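Local coordinates for interphotoreceptor retinoid-binding protein (Xenopus laevis, PDB 1J7X) that probably binds and carries retinoids through the extracellular matrix between the photoreceptors and the pigment epithelium of the retina, at residues D77-E82 / F113-D118; T5-Q10 / G250-S255; Y19-R24 / I260-D265; K203-L208 / S228-I233; A89-L94 / A123-F128. All coordinates share one frame; numbering follows the deposited sequence.

Interaction 1: residues D77-E82 / F113-D118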
# COMPACT_ATOMS: atom_id res chain seq x y z
N ASP A 77 -5.71 9.72 -9.63
CA ASP A 77 -7.01 10.32 -9.87
C ASP A 77 -8.04 9.25 -10.14
O ASP A 77 -8.27 8.84 -11.27
CB ASP A 77 -6.92 11.29 -11.05
CG ASP A 77 -5.90 12.42 -10.80
OD1 ASP A 77 -6.17 13.29 -9.92
OD2 ASP A 77 -4.82 12.54 -11.45
N SER A 78 -8.69 8.82 -9.07
CA SER A 78 -9.72 7.82 -9.19
C SER A 78 -11.12 8.47 -9.15
O SER A 78 -11.23 9.68 -9.02
CB SER A 78 -9.54 6.79 -8.08
OG SER A 78 -9.47 7.38 -6.81
N ILE A 79 -12.16 7.64 -9.27
CA ILE A 79 -13.54 8.10 -9.25
C ILE A 79 -13.78 8.98 -8.04
O ILE A 79 -13.57 8.52 -6.94
CB ILE A 79 -14.51 6.90 -9.17
CG1 ILE A 79 -14.27 5.91 -10.33
CG2 ILE A 79 -15.96 7.40 -9.19
CD1 ILE A 79 -14.42 6.55 -11.67
N GLN A 80 -14.24 10.22 -8.24
CA GLN A 80 -14.48 11.16 -7.12
C GLN A 80 -15.94 11.16 -6.73
O GLN A 80 -16.81 11.00 -7.59
CB GLN A 80 -14.08 12.56 -7.53
CG GLN A 80 -12.62 12.65 -7.79
CD GLN A 80 -11.80 12.25 -6.59
OE1 GLN A 80 -11.94 12.84 -5.53
NE2 GLN A 80 -10.95 11.24 -6.76
N ALA A 81 -16.21 11.35 -5.45
CA ALA A 81 -17.59 11.36 -4.96
C ALA A 81 -18.42 12.41 -5.65
O ALA A 81 -19.60 12.17 -5.97
CB ALA A 81 -17.64 11.56 -3.42
N GLU A 82 -17.79 13.55 -5.90
CA GLU A 82 -18.46 14.70 -6.53
C GLU A 82 -18.78 14.45 -8.00
O GLU A 82 -19.36 15.34 -8.67
CB GLU A 82 -17.60 15.96 -6.38
CG GLU A 82 -16.13 15.76 -6.69
CD GLU A 82 -15.31 16.98 -6.32
OE1 GLU A 82 -15.57 18.07 -6.92
OE2 GLU A 82 -14.42 16.84 -5.41
N PHE A 113 -10.16 -5.18 -10.80
CA PHE A 113 -10.50 -3.78 -10.73
C PHE A 113 -9.16 -3.04 -10.65
O PHE A 113 -8.22 -3.62 -10.13
CB PHE A 113 -11.50 -3.40 -9.65
CG PHE A 113 -11.06 -3.74 -8.24
CD1 PHE A 113 -11.05 -5.05 -7.81
CD2 PHE A 113 -10.60 -2.75 -7.41
CE1 PHE A 113 -10.66 -5.33 -6.58
CE2 PHE A 113 -10.27 -3.07 -6.14
CZ PHE A 113 -10.27 -4.33 -5.75
N ASP A 114 -9.07 -1.85 -11.21
CA ASP A 114 -7.82 -1.19 -11.41
C ASP A 114 -7.57 0.15 -10.62
O ASP A 114 -6.61 0.89 -10.93
CB ASP A 114 -7.64 -0.89 -12.85
CG ASP A 114 -7.64 -2.09 -13.73
OD1 ASP A 114 -7.55 -3.22 -13.28
OD2 ASP A 114 -7.76 -1.92 -14.97
N GLN A 115 -8.46 0.43 -9.68
CA GLN A 115 -8.29 1.56 -8.81
C GLN A 115 -8.98 1.27 -7.48
O GLN A 115 -9.76 0.37 -7.44
CB GLN A 115 -8.87 2.80 -9.49
CG GLN A 115 -10.29 2.79 -9.71
CD GLN A 115 -10.78 4.10 -10.25
OE1 GLN A 115 -10.70 4.33 -11.51
NE2 GLN A 115 -11.42 4.88 -9.38
N PHE A 116 -8.69 2.05 -6.45
CA PHE A 116 -9.33 1.98 -5.13
C PHE A 116 -9.91 3.41 -4.97
O PHE A 116 -9.21 4.36 -4.83
CB PHE A 116 -8.32 1.66 -4.04
CG PHE A 116 -8.13 0.20 -3.83
CD1 PHE A 116 -7.32 -0.51 -4.65
CD2 PHE A 116 -8.74 -0.43 -2.74
CE1 PHE A 116 -7.22 -1.85 -4.46
CE2 PHE A 116 -8.59 -1.76 -2.52
CZ PHE A 116 -7.82 -2.47 -3.37
N ALA A 117 -11.18 3.54 -4.97
CA ALA A 117 -11.80 4.83 -4.71
C ALA A 117 -11.95 5.06 -3.20
O ALA A 117 -11.87 4.13 -2.43
CB ALA A 117 -13.14 4.82 -5.34
N ASP A 118 -12.15 6.31 -2.83
CA ASP A 118 -12.31 6.70 -1.46
C ASP A 118 -13.57 5.99 -0.89
O ASP A 118 -14.51 5.67 -1.63
CB ASP A 118 -12.51 8.23 -1.35
CG ASP A 118 -12.59 8.68 0.08
OD1 ASP A 118 -11.54 8.73 0.75
OD2 ASP A 118 -13.72 8.86 0.59
O HOH W 1 -11.89 8.41 -4.79
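Ile79 and Ala117 meet at the entrance to helix 119-137, where Asp118 takes the N-cap position and closes the loop that follows strand 108-112; the methyl of Ala117 rests 4.1 Å from Ile79 O. Water-mediated bonds are the clear polar link between the two loops. A bound water donates to Ile79 O at 2.7 Å and accepts from Asp118 N at 2.9 Å. Its third bond, to Ser78 OG, is weak, and Ser78 is poorly ordered. The carboxylate of Asp118 is occupied elsewhere, with OD1 bonded to Thr156 and OD2 to Ser120.

One side-chain bond lies within 77-82: Gln80 folds back so that its NE2 donates to Ser78 O at 2.8 Å, approaching from above the carbonyl plane.

Packing supplies the rest. Ile79 also reaches Val121 on helix 119-137. Gln115, extended beyond CG, runs up to Ser78 and crosses the side chain of Ile79 at about a right angle; the orientation of its amide in the model is doubtful. Next to Ser78, the buried Phe116 O finds no hydrogen-bond partner in the model, with Ser78 OG 3.6 Å away.

Interaction 2: residues T5-Q10 / G250-S255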
# COMPACT_ATOMS: atom_id res chain seq x y z
N THR A 5 26.47 22.69 6.13
CA THR A 5 25.79 22.94 7.40
C THR A 5 24.34 23.43 7.13
O THR A 5 23.43 23.24 7.92
CB THR A 5 26.60 23.89 8.31
OG1 THR A 5 26.55 25.26 7.84
CG2 THR A 5 28.04 23.53 8.23
N HIS A 6 24.14 24.05 6.01
CA HIS A 6 22.83 24.58 5.66
C HIS A 6 21.86 23.39 5.54
O HIS A 6 20.77 23.39 6.12
CB HIS A 6 22.93 25.35 4.36
CG HIS A 6 21.67 26.07 3.98
ND1 HIS A 6 21.07 27.01 4.80
CD2 HIS A 6 20.90 26.01 2.86
CE1 HIS A 6 20.02 27.52 4.20
NE2 HIS A 6 19.87 26.92 3.03
N VAL A 7 22.31 22.35 4.84
CA VAL A 7 21.48 21.17 4.67
C VAL A 7 21.35 20.43 5.96
O VAL A 7 20.28 20.01 6.31
CB VAL A 7 22.05 20.22 3.61
CG1 VAL A 7 21.18 18.95 3.51
CG2 VAL A 7 22.07 20.90 2.32
N LEU A 8 22.47 20.26 6.63
CA LEU A 8 22.50 19.52 7.88
C LEU A 8 21.57 20.05 8.85
O LEU A 8 20.78 19.29 9.49
CB LEU A 8 23.97 19.43 8.37
CG LEU A 8 24.15 18.71 9.70
CD1 LEU A 8 23.78 17.25 9.59
CD2 LEU A 8 25.68 18.87 10.04
N HIS A 9 21.56 21.38 9.04
CA HIS A 9 20.72 22.01 10.06
C HIS A 9 19.21 21.76 9.74
O HIS A 9 18.42 21.45 10.56
CB HIS A 9 21.02 23.56 10.11
CG HIS A 9 20.30 24.29 11.19
ND1 HIS A 9 19.47 25.35 10.93
CD2 HIS A 9 20.13 24.00 12.48
CE1 HIS A 9 18.88 25.72 12.05
NE2 HIS A 9 19.30 24.94 13.02
N GLN A 10 18.86 21.93 8.49
CA GLN A 10 17.47 21.77 8.12
C GLN A 10 17.10 20.28 8.33
O GLN A 10 16.01 19.96 8.86
CB GLN A 10 17.32 22.20 6.69
CG GLN A 10 17.46 23.70 6.39
CD GLN A 10 17.18 24.10 4.90
OE1 GLN A 10 16.06 23.87 4.37
NE2 GLN A 10 18.20 24.61 4.22
N GLY A 250 15.65 24.46 1.53
CA GLY A 250 15.77 25.85 1.08
C GLY A 250 17.17 26.16 0.60
O GLY A 250 18.20 25.67 1.18
N ASP A 251 17.22 26.90 -0.52
CA ASP A 251 18.44 27.35 -1.16
C ASP A 251 19.22 26.27 -1.85
O ASP A 251 20.42 26.45 -2.11
CB ASP A 251 19.33 28.08 -0.12
CG ASP A 251 18.57 29.24 0.61
OD1 ASP A 251 17.80 28.97 1.58
OD2 ASP A 251 18.69 30.43 0.24
N THR A 252 18.57 25.15 -2.16
CA THR A 252 19.31 24.07 -2.80
C THR A 252 18.45 23.39 -3.80
O THR A 252 17.28 23.63 -3.84
CB THR A 252 19.70 23.00 -1.80
OG1 THR A 252 18.55 22.17 -1.54
CG2 THR A 252 20.17 23.63 -0.44
N GLN A 253 19.06 22.52 -4.56
CA GLN A 253 18.40 21.68 -5.55
C GLN A 253 18.09 20.27 -4.95
O GLN A 253 17.97 19.30 -5.71
CB GLN A 253 19.32 21.49 -6.77
CG GLN A 253 19.68 22.82 -7.60
CD GLN A 253 18.47 23.50 -8.20
OE1 GLN A 253 17.93 24.45 -7.62
NE2 GLN A 253 18.04 23.02 -9.38
N LEU A 254 18.11 20.20 -3.63
CA LEU A 254 17.90 18.92 -2.88
C LEU A 254 16.71 18.93 -2.08
O LEU A 254 16.20 19.95 -1.68
CB LEU A 254 19.08 18.62 -1.92
CG LEU A 254 20.37 18.24 -2.61
CD1 LEU A 254 21.47 18.04 -1.53
CD2 LEU A 254 20.24 17.04 -3.42
N SER A 255 16.19 17.73 -1.81
CA SER A 255 15.08 17.59 -0.91
C SER A 255 15.21 16.31 -0.13
O SER A 255 16.12 15.44 -0.47
CB SER A 255 13.78 17.57 -1.68
OG SER A 255 13.73 16.34 -2.35
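The turn of a beta hairpin is clasped to a surface helix here: His6 and Gln10, one helical turn apart on helix 2-18, both reach Gly250 in the connection between strands 244-248 and 254-265. The Gln10 amide meets both backbone polar atoms of that glycine. NE2 donates to Gly250 O at 3.2 Å, nearly straight (168°) and with the acceptor in the amide plane, while OE1 takes a weak bond from Gly250 N at 2.9 Å. With CG beside the backbone N and the chain extended from there, Gln10 spans the gap to the turn. His6 brings the edge of its ring to the same carbonyl: NE2 lies 2.8 Å from Gly250 O in a weak, bent bond. A second weak bond joins His6 NE2 to Asp251 OD1 at 3.3 Å, the carboxylate standing 76° to the imidazole plane, and the nearby acid might make protonation of the ring easier. Within the hairpin, Thr252 forms an ST turn, OG1 accepting from Leu254 N at 2.9 Å and bonding also to Phe249 O. Shortening Gln10 to an alanine is likely to take from Gly250 N and O their amide partner, leaving the carbonyl with just the weak His6 bond among the contacts described here, and to remove the NE2 group from over the His6 ring. Beside these polar bonds, Val7 CG2 touches Thr252 CG2 at 4.3 Å, and the methyl of Thr252 also meets the imidazole edge, 4.1 Å from His6 CD2.

Interaction 3: residues Y19-R24 / I260-D265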
# COMPACT_ATOMS: atom_id res chain seq x y z
N TYR A 19 10.08 12.49 11.32
CA TYR A 19 10.46 11.10 11.01
C TYR A 19 9.64 10.15 11.86
O TYR A 19 9.71 10.19 13.12
CB TYR A 19 11.95 10.90 11.27
CG TYR A 19 12.45 9.53 11.00
CD1 TYR A 19 12.02 8.84 9.86
CD2 TYR A 19 13.37 8.93 11.80
CE1 TYR A 19 12.50 7.62 9.56
CE2 TYR A 19 13.77 7.60 11.54
CZ TYR A 19 13.38 6.98 10.32
OH TYR A 19 13.83 5.72 10.07
N ALA A 20 8.94 9.24 11.20
CA ALA A 20 8.09 8.28 11.93
C ALA A 20 8.71 7.58 13.12
O ALA A 20 8.02 7.29 14.09
CB ALA A 20 7.58 7.23 11.02
N PHE A 21 9.98 7.24 13.04
CA PHE A 21 10.67 6.52 14.10
C PHE A 21 11.32 7.55 15.06
O PHE A 21 12.51 7.69 15.07
CB PHE A 21 11.73 5.61 13.56
CG PHE A 21 11.23 4.30 13.01
CD1 PHE A 21 10.73 3.33 13.86
CD2 PHE A 21 11.29 4.02 11.66
CE1 PHE A 21 10.34 2.20 13.40
CE2 PHE A 21 10.87 2.85 11.20
CZ PHE A 21 10.39 1.93 12.04
N SER A 22 10.51 8.24 15.86
CA SER A 22 11.01 9.20 16.87
C SER A 22 12.12 8.72 17.79
O SER A 22 13.04 9.51 18.18
CB SER A 22 9.82 9.78 17.63
OG SER A 22 9.27 8.78 18.47
N GLU A 23 12.04 7.44 18.08
CA GLU A 23 12.97 6.81 18.98
C GLU A 23 14.32 6.78 18.41
O GLU A 23 15.26 6.50 19.11
CB GLU A 23 12.46 5.41 19.38
CG GLU A 23 12.39 4.40 18.25
CD GLU A 23 10.99 4.16 17.68
OE1 GLU A 23 10.30 5.16 17.34
OE2 GLU A 23 10.62 2.92 17.59
N ARG A 24 14.48 7.09 17.10
CA ARG A 24 15.79 7.09 16.52
C ARG A 24 16.44 8.48 16.53
O ARG A 24 17.61 8.60 16.23
CB ARG A 24 15.76 6.54 15.05
CG ARG A 24 15.33 5.05 15.05
CD ARG A 24 15.10 4.49 13.75
NE ARG A 24 14.72 3.08 13.78
CZ ARG A 24 14.46 2.38 12.67
NH1 ARG A 24 14.54 2.98 11.48
NH2 ARG A 24 14.15 1.12 12.73
N ILE A 260 6.54 9.73 7.53
CA ILE A 260 5.91 10.31 8.71
C ILE A 260 4.99 9.32 9.36
O ILE A 260 4.52 9.51 10.46
CB ILE A 260 5.12 11.55 8.34
CG1 ILE A 260 3.92 11.13 7.41
CG2 ILE A 260 5.97 12.62 7.63
CD1 ILE A 260 2.95 12.27 7.14
N ILE A 261 4.75 8.17 8.72
CA ILE A 261 3.89 7.21 9.30
C ILE A 261 4.52 5.87 9.35
O ILE A 261 5.17 5.44 8.35
CB ILE A 261 2.64 7.12 8.34
CG1 ILE A 261 1.71 8.28 8.57
CG2 ILE A 261 1.91 5.83 8.55
CD1 ILE A 261 0.67 8.49 7.52
N ASN A 262 4.28 5.12 10.39
CA ASN A 262 4.74 3.75 10.49
C ASN A 262 3.51 2.90 10.39
O ASN A 262 2.42 3.29 10.92
CB ASN A 262 5.53 3.47 11.81
CG ASN A 262 7.04 3.59 11.60
OD1 ASN A 262 7.52 3.47 10.42
ND2 ASN A 262 7.76 4.01 12.61
N PHE A 263 3.66 1.77 9.71
CA PHE A 263 2.58 0.86 9.45
C PHE A 263 2.92 -0.47 10.08
O PHE A 263 3.86 -1.19 9.66
CB PHE A 263 2.39 0.74 7.93
CG PHE A 263 1.24 -0.14 7.49
CD1 PHE A 263 1.30 -1.55 7.65
CD2 PHE A 263 0.20 0.42 6.79
CE1 PHE A 263 0.33 -2.30 7.00
CE2 PHE A 263 -0.87 -0.32 6.29
CZ PHE A 263 -0.77 -1.71 6.35
N ILE A 264 2.25 -0.77 11.22
CA ILE A 264 2.51 -1.98 11.97
C ILE A 264 1.41 -2.96 11.79
O ILE A 264 0.23 -2.62 12.08
CB ILE A 264 2.72 -1.62 13.53
CG1 ILE A 264 3.67 -0.48 13.69
CG2 ILE A 264 3.09 -2.87 14.25
CD1 ILE A 264 3.75 0.04 15.13
N ASP A 265 1.72 -4.10 11.16
CA ASP A 265 0.70 -5.06 10.81
C ASP A 265 0.26 -5.87 11.99
O ASP A 265 0.79 -5.70 13.14
CB ASP A 265 1.03 -5.96 9.65
CG ASP A 265 2.19 -6.82 9.92
OD1 ASP A 265 2.40 -7.31 11.16
OD2 ASP A 265 2.93 -7.07 8.90
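Asn262 sets its amide nitrogen over the centre of the Phe21 ring, ND2 lying 3.1 Å above the plane. The amide is neither flat on the ring nor upright, its plane inclined 58° to it, and its oxygen leans toward the far rim, with OD1 3.5 Å from Phe21 CE2. Ala20 fills the space beside this pair. Its methyl is 3.6 Å from Asn262 ND2, and it presses on the strand backbone as well, 3.7 Å from Ile260 C.

Around these three residues stand the groups that place them. The other face of the Phe21 ring carries the guanidinium of Arg24, CZ lying 3.6 Å above the ring centre, so the phenyl is held between an amide and a cationic group. Arg24 NH1 gives a weak bond to Tyr19 OH, which is also bonded to Asp60. Tyr19 in turn lays its ring under the backbone N of Phe21. On the strand side Asn262 OD1 is taken by Arg62, which fixes the turn of the amide and leaves ND2 facing the phenyl. Tyr270 meets the Phe21 ring too, and Ala20 has a backbone bond to Pro259.

The contact docks the loop linking helices 2-18 and 25-31 onto the long, interrupted strand 254-265 of the antiparallel sheet, joining the N-terminal helical part to the peptidase S41-like part.

Interaction 4: residues K203-L208 / S228-I233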
# COMPACT_ATOMS: atom_id res chain seq x y z
N LYS A 203 -12.62 -19.98 1.72
CA LYS A 203 -12.26 -20.24 0.37
C LYS A 203 -10.88 -19.64 -0.02
O LYS A 203 -10.47 -18.63 0.45
CB LYS A 203 -13.31 -19.63 -0.55
CG LYS A 203 -14.70 -20.34 -0.46
CD LYS A 203 -15.81 -19.60 -1.21
CE LYS A 203 -17.23 -20.37 -1.11
NZ LYS A 203 -18.23 -19.70 -1.85
N GLY A 204 -10.25 -20.30 -0.92
CA GLY A 204 -8.94 -19.86 -1.38
C GLY A 204 -8.99 -18.53 -2.11
O GLY A 204 -9.85 -18.27 -2.91
N VAL A 205 -8.03 -17.68 -1.80
CA VAL A 205 -7.91 -16.39 -2.39
C VAL A 205 -6.46 -16.16 -2.87
O VAL A 205 -5.49 -16.41 -2.12
CB VAL A 205 -8.32 -15.26 -1.45
CG1 VAL A 205 -8.20 -13.91 -2.20
CG2 VAL A 205 -9.75 -15.43 -0.92
N TYR A 206 -6.35 -15.79 -4.10
CA TYR A 206 -5.09 -15.54 -4.80
C TYR A 206 -5.04 -14.14 -5.40
O TYR A 206 -5.90 -13.79 -6.18
CB TYR A 206 -4.89 -16.59 -5.84
CG TYR A 206 -4.94 -17.97 -5.24
CD1 TYR A 206 -6.16 -18.61 -5.04
CD2 TYR A 206 -3.78 -18.61 -4.78
CE1 TYR A 206 -6.25 -19.87 -4.42
CE2 TYR A 206 -3.83 -19.83 -4.25
CZ TYR A 206 -5.09 -20.47 -4.01
OH TYR A 206 -5.08 -21.70 -3.37
N VAL A 207 -4.08 -13.28 -4.95
CA VAL A 207 -3.96 -11.91 -5.41
C VAL A 207 -2.83 -11.75 -6.35
O VAL A 207 -1.71 -12.15 -6.03
CB VAL A 207 -3.76 -10.97 -4.23
CG1 VAL A 207 -3.72 -9.58 -4.69
CG2 VAL A 207 -4.91 -11.16 -3.24
N LEU A 208 -3.09 -11.28 -7.54
CA LEU A 208 -2.11 -11.10 -8.59
C LEU A 208 -1.55 -9.70 -8.50
O LEU A 208 -2.29 -8.70 -8.50
CB LEU A 208 -2.70 -11.34 -9.98
CG LEU A 208 -3.49 -12.63 -10.19
CD1 LEU A 208 -3.78 -12.76 -11.69
CD2 LEU A 208 -2.86 -13.83 -9.66
N SER A 228 -2.48 -13.80 6.43
CA SER A 228 -2.48 -15.15 5.93
C SER A 228 -3.82 -15.48 5.28
O SER A 228 -4.26 -16.61 5.29
CB SER A 228 -2.10 -16.15 7.09
OG SER A 228 -0.82 -15.75 7.60
N ARG A 229 -4.45 -14.51 4.64
CA ARG A 229 -5.74 -14.78 4.03
C ARG A 229 -5.55 -15.23 2.61
O ARG A 229 -6.35 -16.01 2.07
CB ARG A 229 -6.61 -13.52 4.16
CG ARG A 229 -8.00 -13.65 3.42
CD ARG A 229 -8.86 -14.79 4.18
NE ARG A 229 -8.68 -15.98 3.44
CZ ARG A 229 -9.55 -16.50 2.60
NH1 ARG A 229 -10.80 -16.04 2.48
NH2 ARG A 229 -9.17 -17.51 1.90
N ALA A 230 -4.62 -14.60 1.85
CA ALA A 230 -4.40 -15.01 0.52
C ALA A 230 -2.92 -15.24 0.17
O ALA A 230 -2.04 -14.75 0.84
CB ALA A 230 -4.96 -13.92 -0.37
N THR A 231 -2.73 -15.89 -0.93
CA THR A 231 -1.42 -16.09 -1.53
C THR A 231 -1.22 -14.97 -2.57
O THR A 231 -2.11 -14.73 -3.41
CB THR A 231 -1.35 -17.45 -2.18
OG1 THR A 231 -1.60 -18.51 -1.25
CG2 THR A 231 0.02 -17.69 -2.80
N ILE A 232 -0.09 -14.25 -2.47
CA ILE A 232 0.20 -13.20 -3.39
C ILE A 232 1.08 -13.77 -4.52
O ILE A 232 2.13 -14.39 -4.29
CB ILE A 232 0.99 -12.08 -2.68
CG1 ILE A 232 0.30 -11.68 -1.37
CG2 ILE A 232 1.13 -10.87 -3.50
CD1 ILE A 232 -1.23 -11.33 -1.63
N ILE A 233 0.73 -13.46 -5.75
CA ILE A 233 1.42 -14.01 -6.95
C ILE A 233 1.73 -12.93 -7.96
O ILE A 233 0.85 -12.14 -8.34
CB ILE A 233 0.55 -15.10 -7.60
CG1 ILE A 233 0.18 -16.10 -6.55
CG2 ILE A 233 1.26 -15.70 -8.86
CD1 ILE A 233 -0.89 -17.08 -7.09
O HOH W 2 -6.50 -18.39 0.67
O HOH W 3 -4.02 -19.03 -0.33
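Val205 meets Ala230 where the two strands come together, CG1 touching Ala230 CB at 3.7 Å. Just before it, Lys203 NZ bonds to Thr140 O, while the Lys203 carbonyl lies too near the Arg229 guanidinium for the modelled place of that group to be more than doubtful. As modelled, Val205 CG2 lies over one face of the guanidinium. A water ties Val205 N to Arg229 O; its link to Arg229 NH2 is doubtful. Val205 O accepts from Thr231 N at 3.1 Å, opening the parallel pairing. Tyr206 stands beside Thr231, pointing the same way, with CD2 3.7 Å from Thr231 CB; Ile233 CD1 closes on it from further along. Val207 bonds in both directions: its N donates to Thr231 O at 2.9 Å, and its O accepts from Ile233 N at 2.8 Å. On the other face its CB meets Ile232 CD1 at 3.6 Å. Leu208 ends the run, CD2 against Ile233 CB. Helix 287-296 lies on the Tyr206 and Ile233 face, helix 216-226 on that of Ile232. Strand 204-209, helix 216-226 and strand 231-234 thus make a beta-alpha-beta crossover in the mixed sheet, as suits a ClpP/crotonase-clan fold.

Interaction 5: residues A89-L94 / A123-F128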
# COMPACT_ATOMS: atom_id res chain seq x y z
N ALA A 89 -29.58 3.29 -12.82
CA ALA A 89 -29.15 2.53 -14.01
C ALA A 89 -27.68 2.89 -14.33
O ALA A 89 -26.84 2.02 -14.65
CB ALA A 89 -30.01 2.88 -15.18
N MSE A 90 -27.38 4.19 -14.26
CA MSE A 90 -26.02 4.63 -14.55
C MSE A 90 -25.01 4.14 -13.49
O MSE A 90 -23.90 3.76 -13.84
CB MSE A 90 -25.92 6.13 -14.66
CG MSE A 90 -26.49 6.64 -15.98
SE MSE A 90 -26.01 8.49 -16.29
CE MSE A 90 -27.31 9.22 -15.21
N LEU A 91 -25.39 4.17 -12.22
CA LEU A 91 -24.52 3.67 -11.17
C LEU A 91 -24.21 2.20 -11.43
O LEU A 91 -23.07 1.81 -11.30
CB LEU A 91 -25.18 3.85 -9.78
CG LEU A 91 -25.14 5.25 -9.24
CD1 LEU A 91 -25.95 5.42 -7.93
CD2 LEU A 91 -23.75 5.66 -9.00
N GLN A 92 -25.25 1.37 -11.71
CA GLN A 92 -24.98 -0.09 -11.94
C GLN A 92 -24.08 -0.25 -13.15
O GLN A 92 -23.13 -1.03 -13.12
CB GLN A 92 -26.32 -0.89 -12.17
CG GLN A 92 -26.09 -2.36 -12.31
CD GLN A 92 -25.56 -2.99 -11.01
OE1 GLN A 92 -26.29 -3.08 -10.00
NE2 GLN A 92 -24.19 -3.26 -10.98
N ALA A 93 -24.30 0.59 -14.17
CA ALA A 93 -23.51 0.52 -15.39
C ALA A 93 -22.02 0.85 -15.08
O ALA A 93 -21.11 0.17 -15.61
CB ALA A 93 -24.03 1.50 -16.39
N LEU A 94 -21.79 1.89 -14.26
CA LEU A 94 -20.46 2.30 -13.85
C LEU A 94 -19.75 1.16 -13.07
O LEU A 94 -18.59 0.76 -13.35
CB LEU A 94 -20.59 3.49 -13.02
CG LEU A 94 -19.24 4.08 -12.49
CD1 LEU A 94 -18.30 4.35 -13.66
CD2 LEU A 94 -19.47 5.31 -11.64
N ALA A 123 -19.22 3.90 -0.68
CA ALA A 123 -20.51 3.92 0.03
C ALA A 123 -21.67 4.01 -0.96
O ALA A 123 -22.59 3.13 -0.99
CB ALA A 123 -20.54 5.12 0.95
N LYS A 124 -21.61 4.98 -1.84
CA LYS A 124 -22.66 5.14 -2.90
C LYS A 124 -22.73 3.99 -3.94
O LYS A 124 -23.83 3.62 -4.39
CB LYS A 124 -22.39 6.43 -3.62
CG LYS A 124 -22.56 7.68 -2.67
CD LYS A 124 -24.00 7.74 -2.03
CE LYS A 124 -24.23 8.91 -1.02
NZ LYS A 124 -23.44 8.78 0.40
N LEU A 125 -21.61 3.34 -4.21
CA LEU A 125 -21.60 2.20 -5.15
C LEU A 125 -21.88 0.87 -4.54
O LEU A 125 -22.24 -0.08 -5.26
CB LEU A 125 -20.28 2.12 -5.87
CG LEU A 125 -19.70 3.31 -6.57
CD1 LEU A 125 -18.35 2.97 -7.15
CD2 LEU A 125 -20.64 3.69 -7.69
N ALA A 126 -21.86 0.78 -3.20
CA ALA A 126 -22.00 -0.54 -2.52
C ALA A 126 -23.19 -1.38 -2.95
O ALA A 126 -22.98 -2.54 -3.19
CB ALA A 126 -22.01 -0.39 -1.01
N PRO A 127 -24.38 -0.82 -3.04
CA PRO A 127 -25.56 -1.60 -3.42
C PRO A 127 -25.41 -2.27 -4.79
O PRO A 127 -25.89 -3.31 -4.99
CB PRO A 127 -26.70 -0.53 -3.41
CG PRO A 127 -26.22 0.44 -2.44
CD PRO A 127 -24.78 0.55 -2.72
N PHE A 128 -24.70 -1.65 -5.65
CA PHE A 128 -24.50 -2.14 -7.04
C PHE A 128 -23.37 -3.14 -7.07
O PHE A 128 -23.40 -4.06 -7.94
CB PHE A 128 -24.24 -0.93 -7.95
CG PHE A 128 -25.38 0.13 -7.80
CD1 PHE A 128 -26.61 -0.09 -8.37
CD2 PHE A 128 -25.21 1.23 -7.04
CE1 PHE A 128 -27.70 0.86 -8.24
CE2 PHE A 128 -26.27 2.19 -6.84
CZ PHE A 128 -27.50 1.98 -7.45
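Phe128 O is gripped by two side chains: Gln92 NE2 donates to it at 3.2 Å, and Thr132 makes a weaker bond. The Gln92 bond is fairly straight (163°) but comes from above the carbonyl plane. A bend at the second torsion of Gln92 (chi2 65°) brings the amide back alongside Phe128, where OE1 lies in the plane of the ring at its edge, 3.4 Å from CD1. Both ends of the amide have further partners, OE1 in Asn131 and NE2 in Asn96.

The phenyl ring packs against helix 88-98. Leu91 CB stands over one face, 3.8 Å from the ring centroid in a CH-pi contact, and Leu91 CD1 comes to 3.4 Å from Phe128 CE2. Pro127 lies over the opposite face. Leu91 CD2 then meets Leu125 CD2 at 3.9 Å, and Leu94 touches the same Leu125 methyl more loosely. The axes of the two short segments cross at -84° and approach to 9.1 Å, and helix 119-137 is kinked where Pro127 enters.

A leucine in place of Gln92 would probably leave Phe128 O without its amide donor and Asn131 and Asn96 without this partner. Near-perpendicular helices thus join through an apolar patch of Leu91, Leu125 and Phe128, while the directional bonds of the Gln92 amide probably restrict how the helices can shift.

Interactions 1 and 5 lie on one side of the chain's centre, about 13 Å apart between centres, and both involve helix 119-137 or its N-cap: a water bridges the first, apolar side chains and one amide the second. Interactions 2 and 3 share strand 254-265 and join it to the N-terminal helix and the loop after it. The former is a surface contact of mostly weak polar bonds, the latter a buried one built on an aromatic face; interactions 1, 4 and 5 are partly buried. Interaction 4 differs from all of them: its backbone pairing lies inside the mixed sheet, about 45 Å from interaction 2 between centres, and its chain loop is nested within those that interactions 2 and 3 close.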